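Local coordinates for protein anopheles gambiae adenosine kinase (Anopheles gambiae, PDB 3LOO) that probably phosphorylates adenosine to AMP at the expense of ATP, as an adenosine kinase of the pfkB carbohydrate kinase family, at residues 21-32 with 96-106; 127-138 with 153-164. One frame throughout, in Å; residues are numbered along the deposited sequence.

Contact 1: residues 21-32 with 96-106; sequences LRDGMLVGLGNP and RPRTAIFFGCV. With B4P (bis(adenosine)-5'-tetraphosphate), chain D.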
loop_
_atom_site.group_PDB
_atom_site.type_symbol
_atom_site.label_atom_id
_atom_site.label_comp_id
_atom_site.label_asym_id
_atom_site.label_seq_id
_atom_site.Cartn_x
_atom_site.Cartn_y
_atom_site.Cartn_z
ATOM N N LEU A 21 -7.357 2.812 22.551
ATOM C CA LEU A 21 -6.288 2.145 21.743
ATOM C C LEU A 21 -5.661 1.007 22.527
ATOM O O LEU A 21 -5.439 1.135 23.721
ATOM C CB LEU A 21 -5.188 3.138 21.352
ATOM C CG LEU A 21 -5.485 4.291 20.380
ATOM C CD1 LEU A 21 -4.187 5.026 20.003
ATOM C CD2 LEU A 21 -6.199 3.825 19.131
ATOM N N ARG A 22 -5.431 -0.119 21.861
ATOM C CA ARG A 22 -4.654 -1.208 22.438
ATOM C C ARG A 22 -3.843 -1.909 21.316
ATOM O O ARG A 22 -3.999 -1.553 20.135
ATOM C CB ARG A 22 -5.530 -2.145 23.302
ATOM C CG ARG A 22 -6.841 -2.645 22.682
ATOM C CD ARG A 22 -6.578 -3.565 21.531
ATOM N NE ARG A 22 -7.818 -4.168 21.035
ATOM C CZ ARG A 22 -7.898 -5.009 20.010
ATOM N NH1 ARG A 22 -6.803 -5.412 19.343
ATOM N NH2 ARG A 22 -9.089 -5.481 19.664
ATOM N N ASP A 23 -2.983 -2.857 21.675
ATOM C CA ASP A 23 -2.089 -3.490 20.723
ATOM C C ASP A 23 -2.892 -4.274 19.664
ATOM O O ASP A 23 -3.943 -4.858 19.938
ATOM C CB ASP A 23 -1.098 -4.452 21.400
ATOM C CG ASP A 23 -0.102 -3.754 22.351
ATOM O OD1 ASP A 23 -0.002 -2.520 22.388
ATOM O OD2 ASP A 23 0.574 -4.493 23.072
ATOM N N GLY A 24 -2.382 -4.288 18.447
ATOM C CA GLY A 24 -2.936 -5.167 17.425
ATOM C C GLY A 24 -4.338 -4.813 16.941
ATOM O O GLY A 24 -5.075 -5.685 16.530
ATOM N N MET A 25 -4.704 -3.538 16.933
ATOM C CA MET A 25 -6.003 -3.181 16.347
ATOM C C MET A 25 -6.058 -3.342 14.800
ATOM O O MET A 25 -7.129 -3.621 14.228
ATOM C CB MET A 25 -6.382 -1.756 16.724
ATOM C CG MET A 25 -6.374 -1.529 18.253
ATOM S SD MET A 25 -6.885 0.111 18.653
ATOM C CE MET A 25 -5.575 1.154 18.169
ATOM N N LEU A 26 -4.905 -3.137 14.144
ATOM C CA LEU A 26 -4.825 -3.094 12.685
ATOM C C LEU A 26 -3.871 -4.199 12.248
ATOM O O LEU A 26 -2.773 -4.298 12.785
ATOM C CB LEU A 26 -4.276 -1.731 12.263
ATOM C CG LEU A 26 -3.825 -1.573 10.803
ATOM C CD1 LEU A 26 -4.993 -1.828 9.822
ATOM C CD2 LEU A 26 -3.256 -0.168 10.596
ATOM N N VAL A 27 -4.300 -5.075 11.340
ATOM C CA VAL A 27 -3.337 -5.939 10.672
ATOM C C VAL A 27 -3.239 -5.617 9.187
ATOM O O VAL A 27 -4.251 -5.393 8.536
ATOM C CB VAL A 27 -3.401 -7.472 10.977
ATOM C CG1 VAL A 27 -4.310 -7.848 12.091
ATOM C CG2 VAL A 27 -3.529 -8.362 9.698
ATOM N N GLY A 28 -1.993 -5.542 8.714
ATOM C CA GLY A 28 -1.666 -5.299 7.322
ATOM C C GLY A 28 -0.943 -6.496 6.755
ATOM O O GLY A 28 -0.100 -7.075 7.410
ATOM N N LEU A 29 -1.274 -6.882 5.526
ATOM C CA LEU A 29 -0.576 -7.947 4.831
ATOM C C LEU A 29 -0.005 -7.330 3.555
ATOM O O LEU A 29 -0.720 -6.669 2.836
ATOM C CB LEU A 29 -1.547 -9.051 4.413
ATOM C CG LEU A 29 -2.156 -10.029 5.421
ATOM C CD1 LEU A 29 -3.005 -9.315 6.385
ATOM C CD2 LEU A 29 -3.058 -11.000 4.597
ATOM N N GLY A 30 1.280 -7.553 3.293
ATOM C CA GLY A 30 1.888 -7.009 2.094
ATOM C C GLY A 30 3.270 -7.580 1.824
ATOM O O GLY A 30 3.664 -8.617 2.395
ATOM N N ASN A 31 4.018 -6.854 0.994
ATOM C CA ASN A 31 5.316 -7.275 0.561
ATOM C C ASN A 31 6.342 -6.348 1.161
ATOM O O ASN A 31 6.404 -5.182 0.771
ATOM C CB ASN A 31 5.467 -7.174 -0.980
ATOM C CG ASN A 31 4.351 -7.862 -1.738
ATOM O OD1 ASN A 31 3.830 -8.904 -1.288
ATOM N ND2 ASN A 31 4.006 -7.313 -2.928
ATOM N N PRO A 32 7.154 -6.858 2.102
ATOM C CA PRO A 32 8.161 -5.944 2.646
ATOM C C PRO A 32 9.370 -5.926 1.717
ATOM O O PRO A 32 9.986 -6.958 1.480
ATOM C CB PRO A 32 8.511 -6.561 4.015
ATOM C CG PRO A 32 8.130 -8.017 3.891
ATOM C CD PRO A 32 7.225 -8.209 2.679
ATOM N N ARG A 96 2.079 5.094 19.573
ATOM C CA ARG A 96 1.745 4.043 20.514
ATOM C C ARG A 96 2.142 2.766 19.815
ATOM O O ARG A 96 1.380 2.278 18.958
ATOM C CB ARG A 96 0.263 4.064 20.893
ATOM C CG ARG A 96 -0.074 2.952 21.833
ATOM C CD ARG A 96 -1.587 2.731 21.933
ATOM N NE ARG A 96 -1.796 1.698 22.938
ATOM C CZ ARG A 96 -1.477 0.421 22.796
ATOM N NH1 ARG A 96 -0.942 -0.032 21.656
ATOM N NH2 ARG A 96 -1.704 -0.421 23.795
ATOM N N PRO A 97 3.328 2.231 20.168
ATOM C CA PRO A 97 3.871 1.052 19.532
ATOM C C PRO A 97 2.936 -0.153 19.621
ATOM O O PRO A 97 2.156 -0.292 20.592
ATOM C CB PRO A 97 5.191 0.803 20.305
ATOM C CG PRO A 97 5.630 2.180 20.770
ATOM C CD PRO A 97 4.287 2.830 21.132
ATOM N N ARG A 98 3.011 -0.996 18.594
ATOM C CA ARG A 98 2.295 -2.294 18.543
ATOM C C ARG A 98 0.826 -2.182 18.231
ATOM O O ARG A 98 0.124 -3.198 18.213
ATOM C CB ARG A 98 2.516 -3.124 19.835
ATOM C CG ARG A 98 3.955 -3.607 20.056
ATOM C CD ARG A 98 4.076 -4.291 21.453
ATOM N NE ARG A 98 2.990 -5.263 21.671
ATOM C CZ ARG A 98 3.051 -6.562 21.401
ATOM N NH1 ARG A 98 4.146 -7.077 20.880
ATOM N NH2 ARG A 98 2.007 -7.356 21.670
ATOM N N THR A 99 0.354 -0.965 17.973
ATOM C CA THR A 99 -1.031 -0.738 17.585
ATOM C C THR A 99 -1.306 -1.408 16.199
ATOM O O THR A 99 -2.410 -1.901 15.963
ATOM C CB THR A 99 -1.424 0.760 17.595
ATOM O OG1 THR A 99 -1.112 1.327 18.875
ATOM C CG2 THR A 99 -2.917 0.938 17.390
ATOM N N ALA A 100 -0.291 -1.422 15.320
ATOM C CA ALA A 100 -0.397 -2.107 14.014
ATOM C C ALA A 100 0.549 -3.300 13.916
ATOM O O ALA A 100 1.703 -3.246 14.397
ATOM C CB ALA A 100 -0.170 -1.125 12.849
ATOM N N ILE A 101 0.038 -4.387 13.337
ATOM C CA ILE A 101 0.798 -5.595 13.087
ATOM C C ILE A 101 1.013 -5.769 11.553
ATOM O O ILE A 101 0.061 -5.610 10.791
ATOM C CB ILE A 101 0.038 -6.828 13.602
ATOM C CG1 ILE A 101 -0.111 -6.761 15.148
ATOM C CG2 ILE A 101 0.785 -8.102 13.227
ATOM C CD1 ILE A 101 -1.163 -7.732 15.640
ATOM N N PHE A 102 2.248 -6.055 11.132
ATOM C CA PHE A 102 2.545 -6.298 9.714
ATOM C C PHE A 102 2.890 -7.773 9.447
ATOM O O PHE A 102 3.764 -8.336 10.110
ATOM C CB PHE A 102 3.672 -5.357 9.192
ATOM C CG PHE A 102 4.035 -5.608 7.708
ATOM C CD1 PHE A 102 3.221 -5.134 6.696
ATOM C CD2 PHE A 102 5.140 -6.330 7.370
ATOM C CE1 PHE A 102 3.501 -5.385 5.338
ATOM C CE2 PHE A 102 5.445 -6.597 5.989
ATOM C CZ PHE A 102 4.610 -6.112 4.983
ATOM N N PHE A 103 2.217 -8.382 8.463
ATOM C CA PHE A 103 2.574 -9.721 7.980
ATOM C C PHE A 103 3.095 -9.638 6.539
ATOM O O PHE A 103 2.439 -9.039 5.669
ATOM C CB PHE A 103 1.390 -10.694 7.964
ATOM C CG PHE A 103 0.833 -11.052 9.321
ATOM C CD1 PHE A 103 1.619 -11.720 10.270
ATOM C CD2 PHE A 103 -0.505 -10.804 9.607
ATOM C CE1 PHE A 103 1.099 -12.090 11.507
ATOM C CE2 PHE A 103 -1.054 -11.180 10.854
ATOM C CZ PHE A 103 -0.229 -11.831 11.799
ATOM N N GLY A 104 4.242 -10.262 6.304
ATOM C CA GLY A 104 4.786 -10.455 4.954
ATOM C C GLY A 104 6.052 -11.279 5.113
ATOM O O GLY A 104 6.447 -11.596 6.250
ATOM N N CYS A 105 6.675 -11.637 3.988
ATOM C CA CYS A 105 7.854 -12.517 3.992
ATOM C C CYS A 105 9.145 -11.850 3.526
ATOM O O CYS A 105 9.188 -11.166 2.471
ATOM C CB CYS A 105 7.572 -13.784 3.165
ATOM S SG CYS A 105 8.835 -15.124 3.375
ATOM N N VAL A 106 10.205 -12.066 4.311
ATOM C CA VAL A 106 11.520 -11.479 4.055
ATOM C C VAL A 106 12.522 -12.626 3.983
ATOM O O VAL A 106 12.177 -13.783 4.288
ATOM C CB VAL A 106 11.992 -10.471 5.154
ATOM C CG1 VAL A 106 11.112 -9.187 5.203
ATOM C CG2 VAL A 106 12.088 -11.146 6.541
HETATM P PA B4P D . 5.077 5.628 -5.154
HETATM O O1A B4P D . 6.155 6.596 -4.694
HETATM O O2A B4P D . 5.104 5.186 -6.617
HETATM O O3A B4P D . 3.692 6.430 -5.017
HETATM P PB B4P D . 2.500 5.883 -4.111
HETATM O O1B B4P D . 2.851 5.953 -2.623
HETATM O O2B B4P D . 1.864 4.624 -4.676
HETATM O O3B B4P D . 1.721 7.285 -4.550
HETATM P PG B4P D . 0.328 7.436 -5.343
HETATM O O1G B4P D . 0.526 7.603 -6.811
HETATM O O2G B4P D . -0.529 6.252 -4.940
HETATM O O3G B4P D . -0.332 8.759 -4.728
HETATM P PD B4P D . -0.574 10.219 -5.372
HETATM O O1D B4P D . 0.602 10.551 -6.214
HETATM O O2D B4P D . -1.967 10.373 -5.915
HETATM O O5E B4P D . 5.001 4.347 -4.158
HETATM C C5E B4P D . 6.289 3.883 -3.816
HETATM C C4E B4P D . 6.302 2.591 -3.050
HETATM O O4E B4P D . 5.677 1.518 -3.754
HETATM C C3E B4P D . 7.735 2.161 -2.903
HETATM O O3E B4P D . 8.072 2.456 -1.533
HETATM C C2E B4P D . 7.723 0.655 -3.141
HETATM O O2E B4P D . 8.363 -0.126 -2.124
HETATM C C1E B4P D . 6.226 0.317 -3.278
HETATM N N9A B4P D . 6.045 -0.757 -4.271
HETATM C C8A B4P D . 6.290 -0.720 -5.614
HETATM N N7A B4P D . 5.990 -1.948 -6.130
HETATM C C5A B4P D . 5.590 -2.772 -5.116
HETATM C C6A B4P D . 5.157 -4.105 -5.027
HETATM N N6A B4P D . 5.100 -4.947 -6.106
HETATM N N1A B4P D . 4.831 -4.608 -3.810
HETATM C C2A B4P D . 4.865 -3.834 -2.696
HETATM N N3A B4P D . 5.262 -2.552 -2.759
HETATM C C4A B4P D . 5.616 -2.002 -3.950
HETATM O O5F B4P D . -0.430 11.083 -4.029
HETATM C C5F B4P D . -1.087 10.716 -2.821
HETATM C C4F B4P D . -1.132 11.973 -1.954
HETATM O O4F B4P D . 0.152 12.618 -1.876
HETATM C C3F B4P D . -2.009 13.040 -2.586
HETATM O O3F B4P D . -3.376 12.757 -2.313
HETATM C C2F B4P D . -1.501 14.306 -1.924
HETATM O O2F B4P D . -2.102 14.473 -0.625
HETATM C C1F B4P D . 0.012 14.043 -1.813
HETATM N N9B B4P D . 0.659 14.638 -3.025
HETATM C C8B B4P D . 1.070 13.962 -4.116
HETATM N N7B B4P D . 1.600 14.802 -5.038
HETATM C C5B B4P D . 1.539 16.059 -4.551
HETATM C C6B B4P D . 1.896 17.323 -5.013
HETATM N N6B B4P D . 2.468 17.440 -6.238
HETATM N N1B B4P D . 1.686 18.420 -4.222
HETATM C C2B B4P D . 1.117 18.307 -2.996
HETATM N N3B B4P D . 0.735 17.097 -2.497
HETATM C C4B B4P D . 0.912 15.950 -3.224
HETATM O O HOH W 1 5.224 -10.992 1.531
HETATM O O HOH W 2 10.951 -9.480 1.083
#
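Asp23 meets two arginines with its two carboxylate oxygens. Asp23 OD1 takes Arg96 NH1 at 2.8 Å on its anti lone pair, close to the guanidinium plane, and a weaker bond from Arg96 NH2; Asp23 OD2 receives Arg98 NE at 2.9 Å from well above the carboxylate plane, along a nearly straight N-H (169°). Both guanidinium planes stand 67° from the carboxylate, so neither forms a flat two-point pair. Arg96 gets there by running extended from CG to NE, its CG anti to the backbone N (chi1 178°), past Leu21, whose CB lies 3.7 Å from Arg96 CD; Arg22 CA covers one guanidinium face near its rim. Thr99 OG1 steadies this arginine, accepting from Arg96 NH1 while donating to Arg96 O across the type II turn 96-99. Within the turn, Arg98 O accepts from Gly24 N; past it, Ile101 CD1 lies 3.6 Å from Gly24 CA.

Strands 26-29 and 100-106 then run close to parallel: Leu26 O accepts from Ile101 N, Ile101 O from Gly28 N, Gly28 O from Phe103 N and Phe103 O from Gly30 N. Val27 CG2 packs 3.9 Å from Phe103 CD2 on the face covered by helix 168-176. On the other face, Phe102 slants over Gly28, which has no side chain, with CE1 near Gly30 N; Phe102 CE2 reaches Pro32 CB at 3.6 Å. Where the strands part, one water bridges Gly30 O and Cys105 N, and another joins Pro32 O to Cys105 O. Asn31 leaves the pair here, its ND2 donating to N1A of bis(adenosine)-5'-tetraphosphate at 3.0 Å. Neighbouring parallel strands that deliver a ligand-binding residue at their C-terminal end are characteristic of the alpha/beta core of the ribokinase-like (pfkB) fold.

Contact 2: residues 127-138 with 153-164; sequences QYQRSATSPTGT and NLAAANDFTPEH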
loop_
_atom_site.group_PDB
_atom_site.type_symbol
_atom_site.label_atom_id
_atom_site.label_comp_id
_atom_site.label_asym_id
_atom_site.label_seq_id
_atom_site.Cartn_x
_atom_site.Cartn_y
_atom_site.Cartn_z
ATOM N N GLN A 127 5.670 -9.060 11.999
ATOM C CA GLN A 127 5.552 -10.505 12.162
ATOM C C GLN A 127 5.916 -11.165 10.842
ATOM O O GLN A 127 5.073 -11.718 10.136
ATOM C CB GLN A 127 4.157 -10.834 12.660
ATOM C CG GLN A 127 3.910 -10.289 14.074
ATOM C CD GLN A 127 4.672 -11.052 15.156
ATOM O OE1 GLN A 127 5.170 -10.456 16.123
ATOM N NE2 GLN A 127 4.739 -12.377 15.020
ATOM N N TYR A 128 7.194 -11.008 10.487
ATOM C CA TYR A 128 7.719 -11.507 9.206
ATOM C C TYR A 128 7.807 -13.034 9.200
ATOM O O TYR A 128 8.339 -13.627 10.137
ATOM C CB TYR A 128 9.133 -10.982 8.920
ATOM C CG TYR A 128 9.317 -9.497 8.633
ATOM C CD1 TYR A 128 8.310 -8.692 8.056
ATOM C CD2 TYR A 128 10.533 -8.896 8.935
ATOM C CE1 TYR A 128 8.555 -7.311 7.802
ATOM C CE2 TYR A 128 10.783 -7.546 8.657
ATOM C CZ TYR A 128 9.796 -6.759 8.099
ATOM O OH TYR A 128 10.103 -5.402 7.880
ATOM N N GLN A 129 7.303 -13.652 8.141
ATOM C CA GLN A 129 7.713 -14.996 7.765
ATOM C C GLN A 129 9.148 -14.899 7.190
ATOM O O GLN A 129 9.553 -13.863 6.665
ATOM C CB GLN A 129 6.729 -15.569 6.724
ATOM C CG GLN A 129 6.953 -17.025 6.312
ATOM C CD GLN A 129 5.831 -17.556 5.432
ATOM O OE1 GLN A 129 5.020 -16.804 4.916
ATOM N NE2 GLN A 129 5.792 -18.864 5.253
ATOM N N ARG A 130 9.918 -15.971 7.327
ATOM C CA ARG A 130 11.327 -15.977 6.931
ATOM C C ARG A 130 11.511 -17.001 5.848
ATOM O O ARG A 130 11.104 -18.144 6.000
ATOM C CB ARG A 130 12.255 -16.344 8.105
ATOM C CG ARG A 130 12.306 -15.338 9.199
ATOM C CD ARG A 130 12.946 -14.151 8.647
ATOM N NE ARG A 130 12.951 -13.065 9.598
ATOM C CZ ARG A 130 13.857 -12.093 9.599
ATOM N NH1 ARG A 130 14.883 -12.100 8.713
ATOM N NH2 ARG A 130 13.743 -11.139 10.517
ATOM N N SER A 131 12.111 -16.585 4.744
ATOM C CA SER A 131 12.534 -17.519 3.701
ATOM C C SER A 131 14.041 -17.778 3.837
ATOM O O SER A 131 14.857 -16.837 3.828
ATOM C CB SER A 131 12.236 -16.932 2.328
ATOM O OG SER A 131 12.551 -17.865 1.311
ATOM N N ALA A 132 14.443 -19.034 3.946
ATOM C CA ALA A 132 15.899 -19.301 3.920
ATOM C C ALA A 132 16.437 -19.445 2.481
ATOM O O ALA A 132 17.677 -19.366 2.254
ATOM C CB ALA A 132 16.269 -20.506 4.784
ATOM N N THR A 133 15.514 -19.606 1.520
ATOM C CA THR A 133 15.890 -19.790 0.100
ATOM C C THR A 133 15.957 -18.532 -0.734
ATOM O O THR A 133 16.718 -18.503 -1.699
ATOM C CB THR A 133 14.999 -20.812 -0.653
ATOM O OG1 THR A 133 13.676 -20.283 -0.802
ATOM C CG2 THR A 133 14.975 -22.170 0.078
ATOM N N SER A 134 15.169 -17.502 -0.418
ATOM C CA SER A 134 15.259 -16.260 -1.196
ATOM C C SER A 134 15.777 -15.083 -0.374
ATOM O O SER A 134 15.552 -15.007 0.854
ATOM C CB SER A 134 13.917 -15.878 -1.851
ATOM O OG SER A 134 13.324 -16.992 -2.501
ATOM N N PRO A 135 16.468 -14.147 -1.050
ATOM C CA PRO A 135 16.830 -12.921 -0.364
ATOM C C PRO A 135 15.607 -11.998 -0.218
ATOM O O PRO A 135 14.656 -12.131 -0.969
ATOM C CB PRO A 135 17.842 -12.271 -1.316
ATOM C CG PRO A 135 17.449 -12.772 -2.700
ATOM C CD PRO A 135 16.791 -14.115 -2.500
ATOM N N THR A 136 15.671 -11.038 0.710
ATOM C CA THR A 136 14.640 -9.993 0.836
ATOM C C THR A 136 14.397 -9.290 -0.494
ATOM O O THR A 136 15.319 -9.075 -1.242
ATOM C CB THR A 136 14.966 -9.038 2.025
ATOM O OG1 THR A 136 15.037 -9.835 3.226
ATOM C CG2 THR A 136 13.909 -7.938 2.219
ATOM N N GLY A 137 13.133 -8.988 -0.795
ATOM C CA GLY A 137 12.739 -8.337 -2.029
ATOM C C GLY A 137 13.153 -6.879 -1.995
ATOM O O GLY A 137 13.382 -6.303 -0.920
ATOM N N THR A 138 13.254 -6.286 -3.181
ATOM C CA THR A 138 13.687 -4.923 -3.319
ATOM C C THR A 138 12.805 -4.284 -4.379
ATOM O O THR A 138 12.139 -4.993 -5.165
ATOM C CB THR A 138 15.178 -4.823 -3.788
ATOM O OG1 THR A 138 15.345 -5.481 -5.062
ATOM C CG2 THR A 138 16.128 -5.440 -2.775
ATOM N N ASN A 153 11.269 -6.386 -7.402
ATOM C CA ASN A 153 11.847 -7.704 -7.384
ATOM C C ASN A 153 11.402 -8.304 -6.068
ATOM O O ASN A 153 12.020 -8.036 -5.008
ATOM C CB ASN A 153 13.379 -7.602 -7.428
ATOM C CG ASN A 153 14.072 -8.951 -7.216
ATOM O OD1 ASN A 153 13.537 -10.006 -7.568
ATOM N ND2 ASN A 153 15.251 -8.913 -6.621
ATOM N N LEU A 154 10.295 -9.053 -6.132
ATOM C CA LEU A 154 9.594 -9.514 -4.922
ATOM C C LEU A 154 10.395 -10.528 -4.121
ATOM O O LEU A 154 10.439 -10.455 -2.887
ATOM C CB LEU A 154 8.208 -10.087 -5.246
ATOM C CG LEU A 154 7.147 -9.110 -5.775
ATOM C CD1 LEU A 154 5.797 -9.785 -5.870
ATOM C CD2 LEU A 154 7.038 -7.839 -4.842
ATOM N N ALA A 155 11.001 -11.485 -4.827
ATOM C CA ALA A 155 11.936 -12.459 -4.240
ATOM C C ALA A 155 11.327 -13.092 -2.962
ATOM O O ALA A 155 10.304 -13.766 -3.084
ATOM C CB ALA A 155 13.314 -11.800 -4.005
ATOM N N ALA A 156 11.886 -12.873 -1.759
ATOM C CA ALA A 156 11.345 -13.538 -0.546
ATOM C C ALA A 156 9.904 -13.150 -0.219
ATOM O O ALA A 156 9.148 -13.946 0.365
ATOM C CB ALA A 156 12.244 -13.304 0.691
ATOM N N ALA A 157 9.506 -11.945 -0.608
ATOM C CA ALA A 157 8.094 -11.548 -0.387
ATOM C C ALA A 157 7.134 -12.509 -1.088
ATOM O O ALA A 157 5.994 -12.653 -0.651
ATOM C CB ALA A 157 7.828 -10.111 -0.817
ATOM N N ASN A 158 7.594 -13.132 -2.189
ATOM C CA ASN A 158 6.822 -14.156 -2.881
ATOM C C ASN A 158 6.786 -15.507 -2.163
ATOM O O ASN A 158 5.983 -16.367 -2.531
ATOM C CB ASN A 158 7.287 -14.354 -4.341
ATOM C CG ASN A 158 6.126 -14.464 -5.303
ATOM O OD1 ASN A 158 5.155 -15.214 -5.080
ATOM N ND2 ASN A 158 6.190 -13.712 -6.361
ATOM N N ASP A 159 7.614 -15.706 -1.145
ATOM C CA ASP A 159 7.573 -16.951 -0.393
ATOM C C ASP A 159 6.552 -16.966 0.732
ATOM O O ASP A 159 6.581 -17.856 1.544
ATOM C CB ASP A 159 8.966 -17.301 0.151
ATOM C CG ASP A 159 9.986 -17.559 -0.973
ATOM O OD1 ASP A 159 9.562 -17.735 -2.123
ATOM O OD2 ASP A 159 11.206 -17.549 -0.719
ATOM N N PHE A 160 5.657 -15.976 0.796
ATOM C CA PHE A 160 4.657 -15.932 1.842
ATOM C C PHE A 160 3.687 -17.100 1.665
ATOM O O PHE A 160 3.250 -17.367 0.554
ATOM C CB PHE A 160 3.872 -14.621 1.780
ATOM C CG PHE A 160 2.853 -14.466 2.882
ATOM C CD1 PHE A 160 3.197 -13.822 4.065
ATOM C CD2 PHE A 160 1.557 -14.957 2.738
ATOM C CE1 PHE A 160 2.279 -13.692 5.110
ATOM C CE2 PHE A 160 0.630 -14.819 3.770
ATOM C CZ PHE A 160 0.991 -14.173 4.954
ATOM N N THR A 161 3.317 -17.750 2.767
ATOM C CA THR A 161 2.340 -18.848 2.702
ATOM C C THR A 161 1.211 -18.657 3.701
ATOM O O THR A 161 1.441 -18.168 4.814
ATOM C CB THR A 161 2.973 -20.235 2.937
ATOM O OG1 THR A 161 3.640 -20.243 4.202
ATOM C CG2 THR A 161 3.934 -20.576 1.870
ATOM N N PRO A 162 -0.012 -19.076 3.319
ATOM C CA PRO A 162 -1.167 -19.009 4.229
ATOM C C PRO A 162 -0.879 -19.632 5.592
ATOM O O PRO A 162 -1.472 -19.240 6.587
ATOM C CB PRO A 162 -2.233 -19.829 3.497
ATOM C CG PRO A 162 -1.883 -19.693 2.045
ATOM C CD PRO A 162 -0.391 -19.551 1.965
ATOM N N GLU A 163 0.045 -20.585 5.625
ATOM C CA GLU A 163 0.376 -21.287 6.846
ATOM C C GLU A 163 0.964 -20.331 7.886
ATOM O O GLU A 163 0.743 -20.516 9.071
ATOM C CB GLU A 163 1.346 -22.464 6.589
ATOM C CG GLU A 163 1.611 -22.900 5.100
ATOM C CD GLU A 163 0.354 -23.226 4.287
ATOM O OE1 GLU A 163 -0.434 -24.107 4.708
ATOM O OE2 GLU A 163 0.159 -22.603 3.217
ATOM N N HIS A 164 1.691 -19.296 7.448
ATOM C CA HIS A 164 2.270 -18.311 8.392
ATOM C C HIS A 164 1.192 -17.714 9.295
ATOM O O HIS A 164 1.426 -17.411 10.477
ATOM C CB HIS A 164 3.023 -17.197 7.641
ATOM C CG HIS A 164 3.676 -16.181 8.535
ATOM N ND1 HIS A 164 4.723 -16.491 9.382
ATOM C CD2 HIS A 164 3.448 -14.853 8.691
ATOM C CE1 HIS A 164 5.107 -15.399 10.025
ATOM N NE2 HIS A 164 4.349 -14.390 9.625
#
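His164 lays its imidazole under the Gln129 side chain: Gln129 CB sits 3.5 Å from the ring centroid, 14° off the normal, a CH-pi contact over the face. With CG anti to the backbone N (chi1 -178°), the histidine directs His164 NE2 at Gln127 O, 2.8 Å away; the acceptor lies near the ring plane, whereas the donor approaches from above the carbonyl plane. Gln129 is itself extended (chi1 -175°), which carries its amide past the ring, nearly parallel to it, to Thr161. There it is gripped at both ends: Gln129 OE1 accepts from Thr161 N on an in-plane lone pair, and Gln129 NE2 donates to Thr161 OG1 at 2.8 Å. These two bonds fix which way round the amide sits.

The segment 127-138 runs from edge strand 125-131 of the large sheet through a turn into strand 137-144 of the five-stranded sheet, probably the lid of the ribokinase-like fold; 131-137 thus leads to the lid, and the loop after strand 147-153 returns from it. At the turn Asp159 OD2 collects two hydroxyls, Ser131 OG, modelled at a doubtfully short 2.5 Å, and Ser134 OG at 2.8 Å, the latter on its syn side. Ser131 OG also accepts from Ser134 N, an ST motif. Ala156 tucks its methyl against Pro135 O, which also accepts from Ala156 N at 3.0 Å. Further on, Thr138 and Asn153 form an antiparallel hydrogen-bonded pair, with Thr138 O 2.8 Å from Asn153 N; Thr138 OG1, 3.7 Å from Asn153 CB, is buried there without a polar partner. Next to Asn153, Leu154 touches the bound bis(adenosine)-5'-tetraphosphate.

In the fold
Contact 1 closes before contact 2 opens along the chain, and their centres lie 16 Å apart. They share the nine-stranded sheet: strand 100-107 stands between strand 26-29 and edge strand 125-131, and probable backbone hydrogen bonds from Gln127 N to Phe102 O and from Ser131 N to Val106 O join the two contacts. Cys105 and Val106 also pack on Ala156. Both contacts lead from this sheet into the five-stranded one, through strand 33-39 after contact 1 and strand 137-144 within contact 2. Asn31 and Leu154 touch each other and both belong to the ligand pocket, so the outward crossing at Asn31 and the return from the five-stranded sheet at Leu154 meet beside the bound adenine.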